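Long-range contacts in putative major capsid protein (Cafeteriavirus-dependent mavirus, PDB 6G43), which probably forms the trimeric building block of the viral capsid shell, its chain folded into two jelly rolls as in related double jelly-roll capsid proteins: residues T211-I216 with N289-S294; N330-F335 with S474-L479; M338-T343 with H467-V472; P350-G355 with V457-A462. One frame throughout, in Å; residues are numbered along the deposited sequence.

Interaction 1 (T211-I216 with N289-S294); sequences TQYKNI and NTPLIS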
loop_
_atom_site.group_PDB
_atom_site.type_symbol
_atom_site.label_atom_id
_atom_site.label_comp_id
_atom_site.label_asym_id
_atom_site.label_seq_id
_atom_site.Cartn_x
_atom_site.Cartn_y
_atom_site.Cartn_z
ATOM N N THR A 211 -26.037 -8.480 -9.413
ATOM C CA THR A 211 -24.835 -9.137 -8.870
ATOM C C THR A 211 -24.112 -8.251 -7.849
ATOM O O THR A 211 -24.213 -7.022 -7.898
ATOM C CB THR A 211 -23.828 -9.566 -9.967
ATOM O OG1 THR A 211 -23.330 -8.417 -10.667
ATOM C CG2 THR A 211 -24.463 -10.551 -10.955
ATOM N N GLN A 212 -23.384 -8.895 -6.938
ATOM C CA GLN A 212 -22.731 -8.223 -5.812
ATOM C C GLN A 212 -21.257 -7.926 -6.107
ATOM O O GLN A 212 -20.356 -8.329 -5.361
ATOM C CB GLN A 212 -22.879 -9.078 -4.547
ATOM C CG GLN A 212 -24.319 -9.304 -4.117
ATOM C CD GLN A 212 -24.989 -8.023 -3.649
ATOM O OE1 GLN A 212 -24.828 -7.617 -2.498
ATOM N NE2 GLN A 212 -25.743 -7.379 -4.541
ATOM N N TYR A 213 -21.031 -7.209 -7.203
ATOM C CA TYR A 213 -19.686 -6.793 -7.621
ATOM C C TYR A 213 -19.038 -5.779 -6.660
ATOM O O TYR A 213 -17.814 -5.751 -6.526
ATOM C CB TYR A 213 -19.695 -6.253 -9.066
ATOM C CG TYR A 213 -20.560 -5.030 -9.307
ATOM C CD1 TYR A 213 -20.056 -3.745 -9.113
ATOM C CD2 TYR A 213 -21.877 -5.156 -9.753
ATOM C CE1 TYR A 213 -20.842 -2.624 -9.339
ATOM C CE2 TYR A 213 -22.670 -4.040 -9.979
ATOM C CZ TYR A 213 -22.148 -2.777 -9.772
ATOM O OH TYR A 213 -22.926 -1.666 -9.997
ATOM N N LYS A 214 -19.857 -4.961 -5.997
ATOM C CA LYS A 214 -19.357 -4.008 -4.994
ATOM C C LYS A 214 -18.836 -4.702 -3.730
ATOM O O LYS A 214 -17.796 -4.311 -3.195
ATOM C CB LYS A 214 -20.433 -2.983 -4.622
ATOM C CG LYS A 214 -20.617 -1.894 -5.667
ATOM C CD LYS A 214 -21.640 -0.853 -5.238
ATOM C CE LYS A 214 -21.094 0.144 -4.227
ATOM N NZ LYS A 214 -20.141 1.105 -4.845
ATOM N N ASN A 215 -19.558 -5.725 -3.270
ATOM C CA ASN A 215 -19.174 -6.515 -2.096
ATOM C C ASN A 215 -18.480 -7.818 -2.510
ATOM O O ASN A 215 -18.816 -8.889 -2.006
ATOM C CB ASN A 215 -20.418 -6.842 -1.247
ATOM C CG ASN A 215 -21.161 -5.602 -0.767
ATOM O OD1 ASN A 215 -20.958 -4.498 -1.272
ATOM N ND2 ASN A 215 -22.037 -5.789 0.218
ATOM N N ILE A 216 -17.505 -7.728 -3.413
ATOM C CA ILE A 216 -16.810 -8.925 -3.915
ATOM C C ILE A 216 -15.881 -9.586 -2.884
ATOM O O ILE A 216 -15.542 -10.762 -3.021
ATOM C CB ILE A 216 -16.060 -8.656 -5.247
ATOM C CG1 ILE A 216 -15.629 -9.986 -5.892
ATOM C CG2 ILE A 216 -14.861 -7.727 -5.045
ATOM C CD1 ILE A 216 -15.826 -10.042 -7.382
ATOM N N ASN A 289 -27.789 -4.596 -2.104
ATOM C CA ASN A 289 -27.383 -3.308 -2.657
ATOM C C ASN A 289 -27.088 -3.500 -4.145
ATOM O O ASN A 289 -26.139 -4.200 -4.504
ATOM C CB ASN A 289 -26.147 -2.779 -1.916
ATOM C CG ASN A 289 -25.844 -1.316 -2.227
ATOM O OD1 ASN A 289 -26.317 -0.753 -3.218
ATOM N ND2 ASN A 289 -25.045 -0.693 -1.369
ATOM N N THR A 290 -27.909 -2.875 -4.995
ATOM C CA THR A 290 -27.838 -3.033 -6.452
ATOM C C THR A 290 -27.983 -1.667 -7.145
ATOM O O THR A 290 -29.053 -1.359 -7.672
ATOM C CB THR A 290 -28.939 -3.998 -6.962
ATOM O OG1 THR A 290 -30.234 -3.525 -6.565
ATOM C CG2 THR A 290 -28.733 -5.400 -6.411
ATOM N N PRO A 291 -26.906 -0.847 -7.151
ATOM C CA PRO A 291 -26.959 0.532 -7.670
ATOM C C PRO A 291 -27.441 0.671 -9.119
ATOM O O PRO A 291 -27.071 -0.135 -9.971
ATOM C CB PRO A 291 -25.504 1.006 -7.565
ATOM C CG PRO A 291 -24.925 0.189 -6.475
ATOM C CD PRO A 291 -25.574 -1.155 -6.592
ATOM N N LEU A 292 -28.259 1.693 -9.370
ATOM C CA LEU A 292 -28.790 1.987 -10.699
ATOM C C LEU A 292 -27.973 3.112 -11.329
ATOM O O LEU A 292 -28.012 4.255 -10.861
ATOM C CB LEU A 292 -30.268 2.391 -10.610
ATOM C CG LEU A 292 -31.012 2.643 -11.933
ATOM C CD1 LEU A 292 -31.065 1.386 -12.790
ATOM C CD2 LEU A 292 -32.421 3.155 -11.666
ATOM N N ILE A 293 -27.221 2.768 -12.376
ATOM C CA ILE A 293 -26.430 3.733 -13.135
ATOM C C ILE A 293 -27.198 4.062 -14.419
ATOM O O ILE A 293 -27.610 3.159 -15.149
ATOM C CB ILE A 293 -25.010 3.195 -13.452
ATOM C CG1 ILE A 293 -24.103 3.280 -12.210
ATOM C CG2 ILE A 293 -24.350 3.992 -14.576
ATOM C CD1 ILE A 293 -24.525 2.427 -11.030
ATOM N N SER A 294 -27.381 5.356 -14.682
ATOM C CA SER A 294 -28.104 5.836 -15.862
ATOM C C SER A 294 -27.341 6.979 -16.524
ATOM O O SER A 294 -26.813 7.854 -15.835
ATOM C CB SER A 294 -29.495 6.348 -15.464
ATOM O OG SER A 294 -30.199 5.399 -14.685
HETATM O O HOH W 1 -25.477 -2.290 -10.351
#
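Gln212 and Tyr213 reach Asn289 and Pro291 across the join between two antiparallel sheets, those of the two halves of a probable double jelly roll. The loop 211-216 links strands 196-205 and 222-235 of one sheet, while 289-294 belongs to strand 285-305 of the other. The tight part is the buried side. Gln212 bends at chi2 (-67°), which turns its amide toward segment 289-294, and NE2 donates to Asn289 O at 3.2 Å. This bond is bent, the donor lying well above the carbonyl plane. Pro210 O accepts from the same NE2, so two carbonyls hold the amide nitrogen, and the methyl CG2 of Thr290 packs 4.0 Å from that NE2. The hydroxyl of Thr290 serves a different bond, to Thr480. The buried Tyr213 ring packs on Leu126 and Leu142 and meets His130 edge-to-face. On the looser, partly exposed side, Lys214 lays only its aliphatic chain on the proline: CD sits 3.7 Å from Pro291 CG, and bends at chi3 and chi4 follow before the amine. The Tyr213 hydroxyl donates to a water from OH at 2.6 Å, in the plane of the ring, and that water donates in turn to Pro291 O at 2.7 Å, a carbonyl that Asn209 ND2 also uses.

Interaction 2 (N330-F335 with S474-L479); sequences NVPSMF and SIRDNL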
loop_
_atom_site.group_PDB
_atom_site.type_symbol
_atom_site.label_atom_id
_atom_site.label_comp_id
_atom_site.label_asym_id
_atom_site.label_seq_id
_atom_site.Cartn_x
_atom_site.Cartn_y
_atom_site.Cartn_z
ATOM N N ASN A 330 -36.256 12.451 -9.188
ATOM C CA ASN A 330 -35.707 12.364 -7.832
ATOM C C ASN A 330 -34.221 12.714 -7.867
ATOM O O ASN A 330 -33.632 12.806 -8.942
ATOM C CB ASN A 330 -35.933 10.967 -7.242
ATOM C CG ASN A 330 -35.417 9.858 -8.142
ATOM O OD1 ASN A 330 -34.242 9.500 -8.088
ATOM N ND2 ASN A 330 -36.295 9.302 -8.967
ATOM N N VAL A 331 -33.631 12.911 -6.692
ATOM C CA VAL A 331 -32.237 13.355 -6.563
ATOM C C VAL A 331 -31.277 12.163 -6.362
ATOM O O VAL A 331 -31.346 11.487 -5.332
ATOM C CB VAL A 331 -32.088 14.334 -5.380
ATOM C CG1 VAL A 331 -30.673 14.893 -5.304
ATOM C CG2 VAL A 331 -33.092 15.473 -5.494
ATOM N N PRO A 332 -30.381 11.897 -7.343
ATOM C CA PRO A 332 -29.373 10.835 -7.163
ATOM C C PRO A 332 -28.342 11.124 -6.069
ATOM O O PRO A 332 -28.090 12.284 -5.742
ATOM C CB PRO A 332 -28.668 10.770 -8.526
ATOM C CG PRO A 332 -29.588 11.430 -9.486
ATOM C CD PRO A 332 -30.332 12.463 -8.705
ATOM N N SER A 333 -27.752 10.062 -5.527
ATOM C CA SER A 333 -26.710 10.179 -4.506
ATOM C C SER A 333 -25.370 10.673 -5.050
ATOM O O SER A 333 -24.610 11.305 -4.320
ATOM C CB SER A 333 -26.511 8.842 -3.787
ATOM O OG SER A 333 -27.593 8.604 -2.909
HETATM N N MSE A 334 -25.073 10.364 -6.311
HETATM C CA MSE A 334 -23.830 10.812 -6.941
HETATM C C MSE A 334 -24.000 10.983 -8.424
HETATM O O MSE A 334 -24.845 10.338 -9.046
HETATM C CB MSE A 334 -22.708 9.807 -6.658
HETATM C CG MSE A 334 -21.360 10.504 -6.471
HETATM SE SE MSE A 334 -19.938 9.153 -6.360
HETATM C CE MSE A 334 -19.981 8.829 -4.421
ATOM N N PHE A 335 -23.189 11.877 -8.986
ATOM C CA PHE A 335 -23.080 12.076 -10.426
ATOM C C PHE A 335 -21.645 11.840 -10.862
ATOM O O PHE A 335 -20.725 11.953 -10.056
ATOM C CB PHE A 335 -23.472 13.503 -10.785
ATOM C CG PHE A 335 -24.882 13.848 -10.435
ATOM C CD1 PHE A 335 -25.898 13.670 -11.356
ATOM C CD2 PHE A 335 -25.198 14.354 -9.184
ATOM C CE1 PHE A 335 -27.206 13.989 -11.040
ATOM C CE2 PHE A 335 -26.507 14.676 -8.859
ATOM C CZ PHE A 335 -27.512 14.495 -9.790
ATOM N N SER A 474 -25.642 9.322 -13.588
ATOM C CA SER A 474 -26.166 9.348 -12.222
ATOM C C SER A 474 -25.968 7.973 -11.596
ATOM O O SER A 474 -26.115 6.960 -12.275
ATOM C CB SER A 474 -27.651 9.703 -12.225
ATOM O OG SER A 474 -28.411 8.708 -12.889
ATOM N N ILE A 475 -25.619 7.955 -10.312
ATOM C CA ILE A 475 -25.503 6.726 -9.530
ATOM C C ILE A 475 -26.556 6.797 -8.423
ATOM O O ILE A 475 -26.321 7.390 -7.368
ATOM C CB ILE A 475 -24.075 6.546 -8.945
ATOM C CG1 ILE A 475 -23.028 6.514 -10.073
ATOM C CG2 ILE A 475 -23.977 5.274 -8.100
ATOM C CD1 ILE A 475 -22.359 7.844 -10.343
ATOM N N ARG A 476 -27.721 6.208 -8.688
ATOM C CA ARG A 476 -28.827 6.181 -7.727
ATOM C C ARG A 476 -28.708 4.981 -6.795
ATOM O O ARG A 476 -28.277 3.897 -7.207
ATOM C CB ARG A 476 -30.180 6.117 -8.447
ATOM C CG ARG A 476 -30.585 7.389 -9.180
ATOM C CD ARG A 476 -31.975 7.252 -9.796
ATOM N NE ARG A 476 -32.089 7.926 -11.095
ATOM C CZ ARG A 476 -32.460 9.193 -11.299
ATOM N NH1 ARG A 476 -32.773 10.001 -10.290
ATOM N NH2 ARG A 476 -32.520 9.665 -12.541
ATOM N N ASP A 477 -29.100 5.183 -5.540
ATOM C CA ASP A 477 -29.221 4.095 -4.580
ATOM C C ASP A 477 -30.476 3.307 -4.911
ATOM O O ASP A 477 -31.558 3.879 -5.043
ATOM C CB ASP A 477 -29.296 4.638 -3.157
ATOM C CG ASP A 477 -28.053 5.424 -2.765
ATOM O OD1 ASP A 477 -26.949 5.142 -3.292
ATOM O OD2 ASP A 477 -28.184 6.325 -1.912
ATOM N N ASN A 478 -30.311 1.997 -5.051
ATOM C CA ASN A 478 -31.367 1.118 -5.533
ATOM C C ASN A 478 -31.175 -0.250 -4.892
ATOM O O ASN A 478 -30.071 -0.797 -4.916
ATOM C CB ASN A 478 -31.301 1.034 -7.062
ATOM C CG ASN A 478 -32.349 0.105 -7.650
ATOM O OD1 ASN A 478 -33.515 0.474 -7.780
ATOM N ND2 ASN A 478 -31.935 -1.103 -8.022
ATOM N N LEU A 479 -32.246 -0.784 -4.304
ATOM C CA LEU A 479 -32.187 -2.056 -3.585
ATOM C C LEU A 479 -33.005 -3.122 -4.290
ATOM O O LEU A 479 -34.006 -2.814 -4.933
ATOM C CB LEU A 479 -32.686 -1.887 -2.147
ATOM C CG LEU A 479 -31.948 -0.845 -1.299
ATOM C CD1 LEU A 479 -32.539 -0.798 0.098
ATOM C CD2 LEU A 479 -30.455 -1.113 -1.220
#
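Near its start, strand 334-341 pairs with strand 464-483, an antiparallel pairing within the probable C-terminal jelly roll, with Phe335 beside Ser474 as a non-hydrogen-bonded pair. The firm backbone link is nearly straight, Ile475 N to Met334 O at 2.8 Å; the return bond from Met334 N to Ile475 O is long and weak. Met334, present as selenomethionine, offers CB to Ile475 CD1 at 4.2 Å, and the ring of Phe335 meets that of Phe428 on the neighbouring strand. Pro332, earlier in the chain, runs alongside Arg476 in the same direction. Pro332 CG sits over one face of the guanidinium, 3.6 Å from Arg476 NH1. That nitrogen also makes two weak, bent bonds to one residue, to the side chain at Asn330 OD1 (2.7 Å) and to the backbone at Asn330 O (3.2 Å). In Asn330, CG lies between its backbone N and carbonyl carbon (chi1 53°), which folds the amide back beside its own main chain. The principal partner of the arginine is Glu296, which takes a salt bridge from NH2. Farther along, Asp477 OD2 accepts from Gly520 N, Asn443 ND2 and the serine hydroxyl; Ser333 OG comes to Asp477 OD2 at 2.6 Å from 56° above the carboxylate plane.

Interaction 3 (M338-T343 with H467-V472); sequences MVSQET and HYKLEV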
loop_
_atom_site.group_PDB
_atom_site.type_symbol
_atom_site.label_atom_id
_atom_site.label_comp_id
_atom_site.label_asym_id
_atom_site.label_seq_id
_atom_site.Cartn_x
_atom_site.Cartn_y
_atom_site.Cartn_z
HETATM N N MSE A 338 -17.569 12.917 -17.476
HETATM C CA MSE A 338 -16.355 12.659 -18.257
HETATM C C MSE A 338 -16.568 13.068 -19.692
HETATM O O MSE A 338 -17.684 12.989 -20.216
HETATM C CB MSE A 338 -15.906 11.195 -18.175
HETATM C CG MSE A 338 -17.012 10.165 -18.394
HETATM SE SE MSE A 338 -16.257 8.345 -18.245
HETATM C CE MSE A 338 -15.491 8.180 -20.046
ATOM N N VAL A 339 -15.484 13.517 -20.325
ATOM C CA VAL A 339 -15.479 13.929 -21.726
ATOM C C VAL A 339 -14.536 12.987 -22.468
ATOM O O VAL A 339 -13.327 13.011 -22.237
ATOM C CB VAL A 339 -15.003 15.390 -21.876
ATOM C CG1 VAL A 339 -14.921 15.797 -23.342
ATOM C CG2 VAL A 339 -15.929 16.332 -21.118
ATOM N N SER A 340 -15.098 12.163 -23.353
ATOM C CA SER A 340 -14.354 11.090 -24.014
ATOM C C SER A 340 -14.485 11.141 -25.532
ATOM O O SER A 340 -15.443 11.696 -26.072
ATOM C CB SER A 340 -14.831 9.729 -23.499
ATOM O OG SER A 340 -16.139 9.432 -23.947
ATOM N N GLN A 341 -13.508 10.543 -26.204
ATOM C CA GLN A 341 -13.486 10.430 -27.653
ATOM C C GLN A 341 -14.504 9.366 -28.079
ATOM O O GLN A 341 -14.362 8.196 -27.716
ATOM C CB GLN A 341 -12.071 10.049 -28.092
ATOM C CG GLN A 341 -11.755 10.268 -29.559
ATOM C CD GLN A 341 -10.312 9.908 -29.884
ATOM O OE1 GLN A 341 -9.897 8.765 -29.697
ATOM N NE2 GLN A 341 -9.540 10.879 -30.362
ATOM N N GLU A 342 -15.532 9.775 -28.823
ATOM C CA GLU A 342 -16.660 8.880 -29.140
ATOM C C GLU A 342 -16.355 7.845 -30.230
ATOM O O GLU A 342 -16.829 6.710 -30.145
ATOM C CB GLU A 342 -17.943 9.669 -29.461
ATOM C CG GLU A 342 -17.917 10.558 -30.700
ATOM C CD GLU A 342 -19.292 11.116 -31.054
ATOM O OE1 GLU A 342 -20.224 11.027 -30.225
ATOM O OE2 GLU A 342 -19.443 11.655 -32.172
ATOM N N THR A 343 -15.585 8.243 -31.244
ATOM C CA THR A 343 -15.070 7.326 -32.270
ATOM C C THR A 343 -13.539 7.331 -32.204
ATOM O O THR A 343 -12.911 8.289 -32.665
ATOM C CB THR A 343 -15.539 7.734 -33.684
ATOM O OG1 THR A 343 -16.968 7.684 -33.748
ATOM C CG2 THR A 343 -14.963 6.795 -34.748
ATOM N N HIS A 467 -13.922 13.887 -32.617
ATOM C CA HIS A 467 -15.202 14.080 -31.944
ATOM C C HIS A 467 -15.089 13.670 -30.479
ATOM O O HIS A 467 -14.579 12.589 -30.178
ATOM C CB HIS A 467 -16.286 13.262 -32.640
ATOM C CG HIS A 467 -16.535 13.678 -34.057
ATOM N ND1 HIS A 467 -17.526 14.570 -34.408
ATOM C CD2 HIS A 467 -15.918 13.326 -35.210
ATOM C CE1 HIS A 467 -17.511 14.749 -35.717
ATOM N NE2 HIS A 467 -16.543 14.006 -36.227
ATOM N N TYR A 468 -15.548 14.542 -29.578
ATOM C CA TYR A 468 -15.588 14.262 -28.137
ATOM C C TYR A 468 -17.005 14.437 -27.606
ATOM O O TYR A 468 -17.687 15.392 -27.977
ATOM C CB TYR A 468 -14.625 15.181 -27.373
ATOM C CG TYR A 468 -13.192 14.714 -27.433
ATOM C CD1 TYR A 468 -12.415 14.958 -28.559
ATOM C CD2 TYR A 468 -12.614 14.013 -26.373
ATOM C CE1 TYR A 468 -11.101 14.527 -28.632
ATOM C CE2 TYR A 468 -11.297 13.575 -26.437
ATOM C CZ TYR A 468 -10.546 13.838 -27.571
ATOM O OH TYR A 468 -9.243 13.413 -27.659
ATOM N N LYS A 469 -17.434 13.516 -26.739
ATOM C CA LYS A 469 -18.764 13.569 -26.125
ATOM C C LYS A 469 -18.684 13.810 -24.615
ATOM O O LYS A 469 -17.978 13.096 -23.903
ATOM C CB LYS A 469 -19.566 12.290 -26.425
ATOM C CG LYS A 469 -18.958 10.979 -25.946
ATOM C CD LYS A 469 -19.876 9.808 -26.268
ATOM C CE LYS A 469 -19.326 8.501 -25.717
ATOM N NZ LYS A 469 -20.282 7.375 -25.913
ATOM N N LEU A 470 -19.405 14.824 -24.144
ATOM C CA LEU A 470 -19.603 15.055 -22.720
ATOM C C LEU A 470 -20.715 14.119 -22.265
ATOM O O LEU A 470 -21.799 14.132 -22.843
ATOM C CB LEU A 470 -19.999 16.515 -22.466
ATOM C CG LEU A 470 -20.488 16.921 -21.068
ATOM C CD1 LEU A 470 -19.433 16.657 -20.003
ATOM C CD2 LEU A 470 -20.898 18.386 -21.060
ATOM N N GLU A 471 -20.439 13.310 -21.243
ATOM C CA GLU A 471 -21.434 12.417 -20.645
ATOM C C GLU A 471 -21.629 12.773 -19.178
ATOM O O GLU A 471 -20.656 13.038 -18.469
ATOM C CB GLU A 471 -20.986 10.962 -20.760
ATOM C CG GLU A 471 -21.029 10.403 -22.174
ATOM C CD GLU A 471 -20.609 8.946 -22.235
ATOM O OE1 GLU A 471 -19.518 8.610 -21.724
ATOM O OE2 GLU A 471 -21.370 8.134 -22.799
ATOM N N VAL A 472 -22.887 12.779 -18.737
ATOM C CA VAL A 472 -23.241 12.980 -17.333
ATOM C C VAL A 472 -24.036 11.759 -16.883
ATOM O O VAL A 472 -25.142 11.528 -17.370
ATOM C CB VAL A 472 -24.079 14.262 -17.131
ATOM C CG1 VAL A 472 -24.487 14.425 -15.672
ATOM C CG2 VAL A 472 -23.301 15.486 -17.596
HETATM O O HOH W 2 -17.576 10.512 -21.995
#
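Strands 338-341 and 467-472 run antiparallel with their axes 4.5 Å apart and 153° between their directions. Met338 with Glu471 and Ser340 with Lys469 form hydrogen-bonded pairs, the shortest link being Lys469 N to Ser340 O at 2.8 Å; Glu342 N to His467 O, at 3.3 Å, extends the pairing past the strand end. The two faces differ sharply. On one, Val339 CG2 touches Leu470 CD1 at 3.7 Å, and both residues look onto strand 448-457 of the facing sheet of the sandwich. The Tyr468 ring on this face lies over the neighbouring backbone, and Gln341 CB makes a CH-pi contact with the Tyr468 ring, 4.3 Å from its centroid and 22° off its normal. Tyr468 OH bonds to Glu460. The other face is polar. Lys469, extended beyond CG, runs its methylenes past Ser340 OG and Glu342 CB, and its amine reaches along its own strand in a long, weak salt bridge from Lys469 NZ to Glu471 OE2 (3.4 Å). A water sits between the strands, 2.7 Å from Ser340 OG and from Glu471 OE1, the latter also salt-bridged to Lys128. With lysines at both carboxylate oxygens and water at one, Glu471 is probably held ionised although buried, and its charge is probably balanced, mainly by Lys128, where this sheet meets helix 123-130.

Interaction 4 (P350-G355 with V457-A462); sequences PDQLAG and VTPEAA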
loop_
_atom_site.group_PDB
_atom_site.type_symbol
_atom_site.label_atom_id
_atom_site.label_comp_id
_atom_site.label_asym_id
_atom_site.label_seq_id
_atom_site.Cartn_x
_atom_site.Cartn_y
_atom_site.Cartn_z
ATOM N N PRO A 350 -5.273 3.348 -25.535
ATOM C CA PRO A 350 -6.137 3.769 -24.425
ATOM C C PRO A 350 -7.344 4.606 -24.849
ATOM O O PRO A 350 -7.323 5.241 -25.909
ATOM C CB PRO A 350 -5.202 4.623 -23.565
ATOM C CG PRO A 350 -3.861 4.037 -23.802
ATOM C CD PRO A 350 -3.862 3.679 -25.260
ATOM N N ASP A 351 -8.384 4.591 -24.018
ATOM C CA ASP A 351 -9.533 5.465 -24.202
ATOM C C ASP A 351 -9.073 6.906 -24.032
ATOM O O ASP A 351 -8.520 7.268 -22.994
ATOM C CB ASP A 351 -10.628 5.151 -23.177
ATOM C CG ASP A 351 -11.361 3.847 -23.466
ATOM O OD1 ASP A 351 -11.373 3.381 -24.627
ATOM O OD2 ASP A 351 -11.949 3.292 -22.513
ATOM N N GLN A 352 -9.284 7.711 -25.067
ATOM C CA GLN A 352 -8.866 9.103 -25.060
ATOM C C GLN A 352 -9.919 9.941 -24.335
ATOM O O GLN A 352 -10.981 10.226 -24.891
ATOM C CB GLN A 352 -8.640 9.602 -26.494
ATOM C CG GLN A 352 -7.611 8.799 -27.288
ATOM C CD GLN A 352 -6.207 8.889 -26.704
ATOM O OE1 GLN A 352 -5.608 9.967 -26.677
ATOM N NE2 GLN A 352 -5.672 7.759 -26.242
ATOM N N LEU A 353 -9.632 10.289 -23.079
ATOM C CA LEU A 353 -10.454 11.234 -22.320
ATOM C C LEU A 353 -9.794 12.608 -22.342
ATOM O O LEU A 353 -8.569 12.721 -22.461
ATOM C CB LEU A 353 -10.644 10.784 -20.865
ATOM C CG LEU A 353 -11.022 9.334 -20.561
ATOM C CD1 LEU A 353 -11.314 9.182 -19.074
ATOM C CD2 LEU A 353 -12.218 8.892 -21.381
ATOM N N ALA A 354 -10.615 13.647 -22.228
ATOM C CA ALA A 354 -10.122 15.016 -22.154
ATOM C C ALA A 354 -9.746 15.376 -20.719
ATOM O O ALA A 354 -10.293 14.821 -19.761
ATOM C CB ALA A 354 -11.174 15.980 -22.676
ATOM N N GLY A 355 -8.798 16.299 -20.588
ATOM C CA GLY A 355 -8.502 16.942 -19.316
ATOM C C GLY A 355 -9.498 18.065 -19.087
ATOM O O GLY A 355 -9.466 19.076 -19.793
ATOM N N VAL A 457 -9.476 20.361 -22.407
ATOM C CA VAL A 457 -8.378 20.315 -23.378
ATOM C C VAL A 457 -8.200 18.873 -23.853
ATOM O O VAL A 457 -8.430 17.930 -23.087
ATOM C CB VAL A 457 -7.052 20.876 -22.803
ATOM C CG1 VAL A 457 -7.230 22.331 -22.393
ATOM C CG2 VAL A 457 -6.530 20.054 -21.622
ATOM N N THR A 458 -7.786 18.717 -25.110
ATOM C CA THR A 458 -7.666 17.406 -25.753
ATOM C C THR A 458 -6.214 17.111 -26.153
ATOM O O THR A 458 -5.431 18.043 -26.353
ATOM C CB THR A 458 -8.572 17.325 -26.994
ATOM O OG1 THR A 458 -8.276 18.408 -27.881
ATOM C CG2 THR A 458 -10.037 17.397 -26.585
ATOM N N PRO A 459 -5.846 15.815 -26.265
ATOM C CA PRO A 459 -4.470 15.419 -26.597
ATOM C C PRO A 459 -4.083 15.391 -28.090
ATOM O O PRO A 459 -2.953 15.017 -28.399
ATOM C CB PRO A 459 -4.380 14.005 -26.011
ATOM C CG PRO A 459 -5.757 13.473 -26.172
ATOM C CD PRO A 459 -6.664 14.641 -25.902
ATOM N N GLU A 460 -4.987 15.769 -28.998
ATOM C CA GLU A 460 -4.678 15.781 -30.438
ATOM C C GLU A 460 -3.697 16.896 -30.813
ATOM O O GLU A 460 -3.688 17.961 -30.194
ATOM C CB GLU A 460 -5.952 15.916 -31.285
ATOM C CG GLU A 460 -6.707 14.612 -31.515
ATOM C CD GLU A 460 -7.449 14.112 -30.288
ATOM O OE1 GLU A 460 -7.966 14.939 -29.509
ATOM O OE2 GLU A 460 -7.528 12.880 -30.109
ATOM N N ALA A 461 -2.891 16.643 -31.842
ATOM C CA ALA A 461 -1.899 17.606 -32.326
ATOM C C ALA A 461 -2.536 18.818 -32.999
ATOM O O ALA A 461 -3.728 18.817 -33.321
ATOM C CB ALA A 461 -0.945 16.931 -33.299
ATOM N N ALA A 462 -1.715 19.844 -33.212
ATOM C CA ALA A 462 -2.121 21.047 -33.938
ATOM C C ALA A 462 -2.482 20.694 -35.380
ATOM O O ALA A 462 -1.791 19.896 -36.019
ATOM C CB ALA A 462 -1.006 22.079 -33.915
#
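Val457 N donates to Gly355 O at 2.9 Å, and Gly355 N returns a more bent bond to Val457 O at 3.0 Å. Together they make an antiparallel hydrogen-bonded pair where strand 355-363 begins and strand 448-457 ends, at one end of the central strand pair of the four-stranded sheet in the C-terminal half. Beyond it the two segments part into loops. Ala354 CB still presses on the pairing carbonyl, 3.4 Å from Val457 O, while the backbone of Ala354 bonds to Val339 in the facing sheet; this loop thus bridges both layers of the sandwich. The valine methyl CG2 lies between its backbone N and carbonyl carbon, which puts Val457 CG2 3.6 Å from Gly355 O. Farther out the contact passes to side chains. Gln352 OE1 lies 3.5 Å from Pro459 CG, the two side chains meeting at an angle; Pro459 also packs on Tyr468. A bend at chi2 (-64°) curls the glutamine back over its own loop. Its nitrogen is gripped by two carbonyls, Asn152 O and, in an almost straight bond of 3.0 Å from Gln352 NE2, Pro350 O.

Interaction 1 closes along the chain before interaction 2 opens; interaction 3 is nested within the loop closed by interaction 2, and interaction 4 within that of interaction 3. Interactions 2 and 3, with centres about 22 Å apart, pair the two ends of strand 334-341 with strand 464-483. Interaction 1 reaches the same sheet through strand 285-305, which flanks 464-483, and touches interaction 2 where Asn478 bonds to Thr290. Interaction 4, about 10 Å from interaction 3 between centres, lies where the chain crosses to the four-stranded sheet. Thus interactions 2, 3 and 4 lie within the probable C-terminal jelly roll, and interaction 1 is where it meets the other half.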